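PDB 2W8D: processed glycerol phosphate lipoteichoic acid synthase 2 from Bacillus subtilis, which belongs to the lipoteichoic acid synthase family and carries a C-terminal sulfatase-like domain of the alkaline phosphatase clan, with a bound magnesium ion. Local coordinates for residues P58-N61 with K62-H65; V311-A314 with P315-H319; K370-E374 with S375-K379. One frame throughout, in Å; residues are numbered along the deposited sequence.

Overall arrangement
All three contacts are local, made between residues a few positions apart, so none closes a long loop; they follow one another along the chain without nesting or crossing. Contact 1 is the short helix 58-65, which lies between the large mixed sheet and helix 219-244. Contact 2 forms the first turns of helix 313-320, entered a few residues after short strand 308-309 and packed on strands 33-39 and 251-257 of the same sheet; nearest atoms of contacts 1 and 2 are about 14 Å apart. Contact 3 comes last and lies farthest out, at the surface turn between the five-stranded antiparallel sheet and helix 380-397, its centre about 32 Å from that of contact 2.

Contact 1: P58-N61 with K62-H65; sequences PFLN and KLAH
F59 swings its ring along the helix because CG lies anti to the backbone N (chi1 -165°), while L63 holds CG beside its own N, and this brings L63 CD1 to 4.0 Å from F59 CE2. The same methyl lies 4.1 Å from L60 CD2, so CD1 of L63 touches both side chains. K62 bends at chi3 and lays its aliphatic CE obliquely near the F59 ring. Beneath these side chains run the i to i+4 bonds of the helix: L63 N donates to F59 O at 166°, and A64 N reaches L60 O at 2.9 Å. The series weakens at H65, whose N gives only a weak, bent bond (126°) to N61 O, consistent with the helix ending here. N61 and H65, one turn apart, both reach D48: OD1 of N61 takes its backbone N and H65 NE2 meets its carboxylate, while N61 ND2 bonds E55. The helix is pinned at its start by the D232 carboxylate of helix 219-244, which receives the N-H groups of F59 and L60; L60 and L63 pack on M255 and F293 of strands 251-257 and 292-296, and F59 meets F239 edge-to-face.

Contact 2: V311-A314 with P315-H319; sequences VDVA and PTILH
P315, whose CG rests 3.5 Å from D312 O, turns its own carbonyl oxygen over one face of the H319 imidazole, 3.0 Å above the ring plane and displaced toward the rim. That oxygen also accepts the backbone N-H of H319, and the two ring nitrogens are held by D334 and T325, so the orientation of the imidazole is fixed from several directions. The pyrrolidine ring of P315 lies over the start of the helix, with CD 3.6 Å from V311 O; proline has no N-H to donate, and V311 O accepts a hydrogen bond from S94 OG. T316 places its hydroxyl beside its own backbone N (chi1 -52°), from where OG1 donates to D312 O at 2.7 Å, tilted 35° from the carbonyl plane, while T316 N makes weak bonds to D312 O and V313 O. OG1 is itself approached by the N-H of I335, and D312 binds G309 N, S333 N and R341 through its carboxylate. Further along, I317 N donates to V313 O at 3.0 Å, and L318 N bonds A314 O at 163°. V313 and I317 run side by side, CG1 to CG1 at 4.0 Å, and both rest on Y36 and V254. This is a buried helical N-terminus with proline in its first turn and a threonine hydroxyl bonded to the carbonyl one turn back, set after strand 308-309 against the central sheet of the sulfatase-type domain.

Contact 3: K370-E374 with S375-K379; sequences KELDE and SEVDK
The hydrogen bonds that shape the turn are two consecutive backbone links spanning three residues each. E376 N donates to D373 O at 3.0 Å and is nearly straight (166°). V377 N follows with a weak bond to E374 O at 3.3 Å, and together they wind one turn of 3-10 helix.

Two charged pairs lie at the exposed surface. D373 and E376 both tuck CG into the crowded position between backbone N and carbonyl carbon (chi1 44° in D373), which swings their carboxylates onto the same side of the turn. OD1 of D373 comes to 2.8 Å from OE2 of E376, with the two planes 61° apart. Such closeness of like charges would probably favour a proton on one of them, though details at this exposed site are doubtful. The long salt bridge behaves differently: K379 folds back through bends at chi2, chi3 and chi4 and brings NZ to 3.8 Å from E374 OE2, crossing that side chain at about a right angle. E374 also touches a crystal neighbour, which may influence its pose.

Apolar contact lies on the inner side. L372 CD2 meets V377 CG2 at 4.1 Å, the two side chains crossing at about a right angle, and Y356 of strand 356-359 touches both. L372 CG also lies 3.9 Å from E376 OE1, and the glutamate side chain likewise runs roughly perpendicular to the leucine.

In the fold this is a tight strand-to-helix connection: the weakly bonded strand 371-372, outermost within this chain in the five-stranded antiparallel sheet, passes through a 3-10 turn to D378, whose OD1 caps the backbone N of S380 at the start of helix 380-397.

Contact 1: P58-N61 with K62-H65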
loop_
_atom_site.group_PDB
_atom_site.type_symbol
_atom_site.label_atom_id
_atom_site.label_comp_id
_atom_site.label_asym_id
_atom_site.label_seq_id
_atom_site.Cartn_x
_atom_site.Cartn_y
_atom_site.Cartn_z
ATOM N N PRO A 58 5.687 19.097 1.019
ATOM C CA PRO A 58 6.550 19.580 -0.075
ATOM C C PRO A 58 7.493 18.534 -0.701
ATOM O O PRO A 58 7.769 18.610 -1.910
ATOM C CB PRO A 58 7.387 20.721 0.580
ATOM C CG PRO A 58 7.363 20.430 2.069
ATOM C CD PRO A 58 5.898 19.881 2.248
ATOM N N PHE A 59 8.004 17.579 0.077
ATOM C CA PHE A 59 8.845 16.551 -0.559
ATOM C C PHE A 59 8.055 15.640 -1.496
ATOM O O PHE A 59 8.483 15.368 -2.625
ATOM C CB PHE A 59 9.621 15.698 0.450
ATOM C CG PHE A 59 10.736 14.917 -0.175
ATOM C CD1 PHE A 59 11.879 15.582 -0.660
ATOM C CD2 PHE A 59 10.627 13.531 -0.329
ATOM C CE1 PHE A 59 12.962 14.873 -1.240
ATOM C CE2 PHE A 59 11.662 12.799 -0.913
ATOM C CZ PHE A 59 12.866 13.474 -1.367
ATOM N N LEU A 60 6.899 15.195 -1.017
ATOM C CA LEU A 60 6.051 14.268 -1.761
ATOM C C LEU A 60 5.555 14.971 -3.007
ATOM O O LEU A 60 5.535 14.372 -4.083
ATOM C CB LEU A 60 4.913 13.725 -0.885
ATOM C CG LEU A 60 5.424 12.808 0.264
ATOM C CD1 LEU A 60 4.291 12.263 1.187
ATOM C CD2 LEU A 60 6.308 11.636 -0.187
ATOM N N ASN A 61 5.193 16.248 -2.871
ATOM C CA ASN A 61 4.861 17.102 -4.028
ATOM C C ASN A 61 5.942 17.146 -5.097
ATOM O O ASN A 61 5.639 17.042 -6.284
ATOM C CB ASN A 61 4.515 18.544 -3.597
ATOM C CG ASN A 61 3.350 18.589 -2.654
ATOM O OD1 ASN A 61 2.652 17.582 -2.452
ATOM N ND2 ASN A 61 3.143 19.740 -2.041
ATOM N N LYS A 62 7.196 17.290 -4.691
ATOM C CA LYS A 62 8.281 17.337 -5.679
ATOM C C LYS A 62 8.333 16.004 -6.449
ATOM O O LYS A 62 8.419 15.984 -7.666
ATOM C CB LYS A 62 9.630 17.662 -5.026
ATOM C CG LYS A 62 10.665 18.143 -6.022
ATOM C CD LYS A 62 12.060 18.305 -5.411
ATOM C CE LYS A 62 12.693 16.970 -5.039
ATOM N NZ LYS A 62 14.176 17.111 -4.892
ATOM N N LEU A 63 8.220 14.902 -5.742
ATOM C CA LEU A 63 8.180 13.587 -6.393
ATOM C C LEU A 63 7.005 13.463 -7.353
ATOM O O LEU A 63 7.134 12.886 -8.433
ATOM C CB LEU A 63 8.067 12.479 -5.342
ATOM C CG LEU A 63 9.178 12.426 -4.301
ATOM C CD1 LEU A 63 8.937 11.277 -3.375
ATOM C CD2 LEU A 63 10.555 12.288 -4.988
ATOM N N ALA A 64 5.853 13.966 -6.913
ATOM C CA ALA A 64 4.661 14.001 -7.713
ATOM C C ALA A 64 4.869 14.810 -8.976
ATOM O O ALA A 64 4.255 14.503 -9.994
ATOM C CB ALA A 64 3.469 14.546 -6.896
ATOM N N HIS A 65 5.752 15.816 -8.932
ATOM C CA HIS A 65 5.923 16.694 -10.076
ATOM C C HIS A 65 7.205 16.523 -10.869
ATOM O O HIS A 65 7.383 17.187 -11.893
ATOM C CB HIS A 65 5.692 18.160 -9.679
ATOM C CG HIS A 65 4.265 18.438 -9.345
ATOM N ND1 HIS A 65 3.275 18.463 -10.303
ATOM C CD2 HIS A 65 3.645 18.625 -8.155
ATOM C CE1 HIS A 65 2.112 18.695 -9.723
ATOM N NE2 HIS A 65 2.311 18.801 -8.420
#

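Contact 2: V311-A314 with P315-H319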
loop_
_atom_site.group_PDB
_atom_site.type_symbol
_atom_site.label_atom_id
_atom_site.label_comp_id
_atom_site.label_asym_id
_atom_site.label_seq_id
_atom_site.Cartn_x
_atom_site.Cartn_y
_atom_site.Cartn_z
ATOM N N VAL A 311 -4.102 -4.144 -4.687
ATOM C CA VAL A 311 -3.742 -5.496 -5.169
ATOM C C VAL A 311 -2.929 -5.433 -6.480
ATOM O O VAL A 311 -2.317 -6.430 -6.909
ATOM C CB VAL A 311 -4.985 -6.434 -5.351
ATOM C CG1 VAL A 311 -5.649 -6.810 -3.979
ATOM C CG2 VAL A 311 -5.987 -5.834 -6.301
ATOM N N ASP A 312 -2.922 -4.257 -7.109
ATOM C CA ASP A 312 -2.163 -4.061 -8.334
ATOM C C ASP A 312 -0.672 -3.781 -8.107
ATOM O O ASP A 312 0.106 -3.903 -9.038
ATOM C CB ASP A 312 -2.759 -2.925 -9.175
ATOM C CG ASP A 312 -4.235 -3.122 -9.495
ATOM O OD1 ASP A 312 -4.709 -4.270 -9.553
ATOM O OD2 ASP A 312 -4.910 -2.115 -9.754
ATOM N N VAL A 313 -0.270 -3.404 -6.895
ATOM C CA VAL A 313 1.135 -3.028 -6.657
ATOM C C VAL A 313 2.142 -4.165 -6.879
ATOM O O VAL A 313 3.155 -3.979 -7.569
ATOM C CB VAL A 313 1.355 -2.358 -5.272
ATOM C CG1 VAL A 313 2.802 -1.824 -5.119
ATOM C CG2 VAL A 313 0.415 -1.215 -5.092
ATOM N N ALA A 314 1.855 -5.332 -6.330
ATOM C CA ALA A 314 2.811 -6.449 -6.323
ATOM C C ALA A 314 3.232 -6.893 -7.726
ATOM O O ALA A 314 4.424 -7.071 -7.956
ATOM C CB ALA A 314 2.281 -7.655 -5.491
ATOM N N PRO A 315 2.251 -7.079 -8.658
ATOM C CA PRO A 315 2.613 -7.384 -10.066
ATOM C C PRO A 315 3.276 -6.244 -10.824
ATOM O O PRO A 315 4.008 -6.493 -11.776
ATOM C CB PRO A 315 1.272 -7.711 -10.723
ATOM C CG PRO A 315 0.187 -7.297 -9.699
ATOM C CD PRO A 315 0.834 -7.407 -8.375
ATOM N N THR A 316 3.024 -4.999 -10.443
ATOM C CA THR A 316 3.683 -3.894 -11.105
ATOM C C THR A 316 5.180 -4.052 -10.799
ATOM O O THR A 316 6.028 -4.056 -11.708
ATOM C CB THR A 316 3.108 -2.518 -10.601
ATOM O OG1 THR A 316 1.666 -2.507 -10.703
ATOM C CG2 THR A 316 3.668 -1.376 -11.376
ATOM N N ILE A 317 5.472 -4.238 -9.516
ATOM C CA ILE A 317 6.822 -4.316 -8.996
ATOM C C ILE A 317 7.548 -5.530 -9.503
ATOM O O ILE A 317 8.683 -5.430 -9.939
ATOM C CB ILE A 317 6.809 -4.353 -7.473
ATOM C CG1 ILE A 317 6.124 -3.087 -6.942
ATOM C CG2 ILE A 317 8.230 -4.515 -6.912
ATOM C CD1 ILE A 317 6.617 -1.798 -7.604
ATOM N N LEU A 318 6.894 -6.683 -9.450
ATOM C CA LEU A 318 7.491 -7.916 -9.930
ATOM C C LEU A 318 7.862 -7.792 -11.406
ATOM O O LEU A 318 8.965 -8.147 -11.799
ATOM C CB LEU A 318 6.546 -9.090 -9.686
ATOM C CG LEU A 318 6.892 -10.194 -8.686
ATOM C CD1 LEU A 318 8.121 -9.951 -7.779
ATOM C CD2 LEU A 318 5.675 -10.589 -7.900
ATOM N N HIS A 319 6.946 -7.238 -12.196
ATOM C CA HIS A 319 7.177 -6.984 -13.612
ATOM C C HIS A 319 8.371 -6.084 -13.843
ATOM O O HIS A 319 9.212 -6.411 -14.671
ATOM C CB HIS A 319 5.909 -6.480 -14.325
ATOM C CG HIS A 319 4.868 -7.547 -14.485
ATOM N ND1 HIS A 319 3.607 -7.301 -14.987
ATOM C CD2 HIS A 319 4.896 -8.870 -14.174
ATOM C CE1 HIS A 319 2.908 -8.422 -14.991
ATOM N NE2 HIS A 319 3.670 -9.390 -14.507
#

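Contact 3: K370-E374 with S375-K379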
loop_
_atom_site.group_PDB
_atom_site.type_symbol
_atom_site.label_atom_id
_atom_site.label_comp_id
_atom_site.label_asym_id
_atom_site.label_seq_id
_atom_site.Cartn_x
_atom_site.Cartn_y
_atom_site.Cartn_z
ATOM N N LYS A 370 -22.713 13.080 -10.846
ATOM C CA LYS A 370 -24.151 12.996 -11.154
ATOM C C LYS A 370 -24.716 11.606 -10.839
ATOM O O LYS A 370 -24.171 10.591 -11.260
ATOM C CB LYS A 370 -24.399 13.346 -12.617
ATOM C CG LYS A 370 -25.863 13.613 -12.964
ATOM C CD LYS A 370 -26.530 14.523 -11.908
ATOM C CE LYS A 370 -27.868 15.116 -12.389
ATOM N NZ LYS A 370 -27.637 16.381 -13.158
ATOM N N GLU A 371 -25.800 11.560 -10.074
ATOM C CA GLU A 371 -26.424 10.284 -9.745
ATOM C C GLU A 371 -27.066 9.697 -11.005
ATOM O O GLU A 371 -27.659 10.407 -11.771
ATOM C CB GLU A 371 -27.444 10.404 -8.601
ATOM C CG GLU A 371 -27.783 9.027 -7.952
ATOM C CD GLU A 371 -28.497 9.134 -6.595
ATOM O OE1 GLU A 371 -28.362 10.188 -5.915
ATOM O OE2 GLU A 371 -29.193 8.150 -6.214
ATOM N N LEU A 372 -26.859 8.405 -11.210
ATOM C CA LEU A 372 -27.369 7.667 -12.344
ATOM C C LEU A 372 -28.497 6.750 -11.897
ATOM O O LEU A 372 -28.378 6.082 -10.879
ATOM C CB LEU A 372 -26.245 6.789 -12.888
ATOM C CG LEU A 372 -25.354 7.243 -14.036
ATOM C CD1 LEU A 372 -25.254 8.760 -14.169
ATOM C CD2 LEU A 372 -24.003 6.610 -13.903
ATOM N N ASP A 373 -29.594 6.684 -12.642
ATOM C CA ASP A 373 -30.535 5.619 -12.321
ATOM C C ASP A 373 -30.096 4.252 -12.851
ATOM O O ASP A 373 -29.510 4.122 -13.931
ATOM C CB ASP A 373 -32.016 5.965 -12.584
ATOM C CG ASP A 373 -32.245 6.674 -13.899
ATOM O OD1 ASP A 373 -31.774 6.171 -14.945
ATOM O OD2 ASP A 373 -32.939 7.716 -13.896
ATOM N N GLU A 374 -30.348 3.252 -12.012
ATOM C CA GLU A 374 -30.080 1.836 -12.267
ATOM C C GLU A 374 -30.359 1.386 -13.692
ATOM O O GLU A 374 -29.611 0.562 -14.226
ATOM C CB GLU A 374 -30.899 0.983 -11.290
ATOM C CG GLU A 374 -30.169 0.586 -10.007
ATOM C CD GLU A 374 -29.963 -0.926 -9.889
ATOM O OE1 GLU A 374 -29.046 -1.371 -9.149
ATOM O OE2 GLU A 374 -30.708 -1.679 -10.540
ATOM N N SER A 375 -31.420 1.922 -14.297
ATOM C CA SER A 375 -31.848 1.529 -15.638
ATOM C C SER A 375 -30.787 1.709 -16.721
ATOM O O SER A 375 -30.746 0.946 -17.690
ATOM C CB SER A 375 -33.100 2.316 -16.058
ATOM O OG SER A 375 -34.032 2.387 -14.995
ATOM N N GLU A 376 -29.954 2.735 -16.572
ATOM C CA GLU A 376 -29.025 3.124 -17.632
ATOM C C GLU A 376 -27.594 2.673 -17.376
ATOM O O GLU A 376 -26.680 3.014 -18.129
ATOM C CB GLU A 376 -29.089 4.634 -17.857
ATOM C CG GLU A 376 -28.516 5.505 -16.708
ATOM C CD GLU A 376 -29.226 6.857 -16.623
ATOM O OE1 GLU A 376 -28.718 7.782 -15.939
ATOM O OE2 GLU A 376 -30.314 6.970 -17.258
ATOM N N VAL A 377 -27.411 1.898 -16.312
ATOM C CA VAL A 377 -26.099 1.412 -15.941
ATOM C C VAL A 377 -25.813 0.033 -16.554
ATOM O O VAL A 377 -26.626 -0.889 -16.471
ATOM C CB VAL A 377 -25.957 1.404 -14.411
ATOM C CG1 VAL A 377 -24.935 0.406 -13.965
ATOM C CG2 VAL A 377 -25.618 2.800 -13.923
ATOM N N ASP A 378 -24.652 -0.083 -17.182
ATOM C CA ASP A 378 -24.156 -1.355 -17.652
ATOM C C ASP A 378 -23.650 -2.157 -16.446
ATOM O O ASP A 378 -22.675 -1.765 -15.783
ATOM C CB ASP A 378 -23.027 -1.132 -18.675
ATOM C CG ASP A 378 -22.658 -2.407 -19.423
ATOM O OD1 ASP A 378 -22.409 -3.444 -18.775
ATOM O OD2 ASP A 378 -22.637 -2.388 -20.672
ATOM N N LYS A 379 -24.321 -3.274 -16.181
ATOM C CA LYS A 379 -24.012 -4.181 -15.086
ATOM C C LYS A 379 -22.699 -4.960 -15.232
ATOM O O LYS A 379 -22.269 -5.632 -14.298
ATOM C CB LYS A 379 -25.152 -5.205 -14.950
ATOM C CG LYS A 379 -26.446 -4.675 -14.330
ATOM C CD LYS A 379 -26.296 -4.419 -12.811
ATOM C CE LYS A 379 -26.317 -2.938 -12.468
ATOM N NZ LYS A 379 -27.672 -2.367 -12.717
#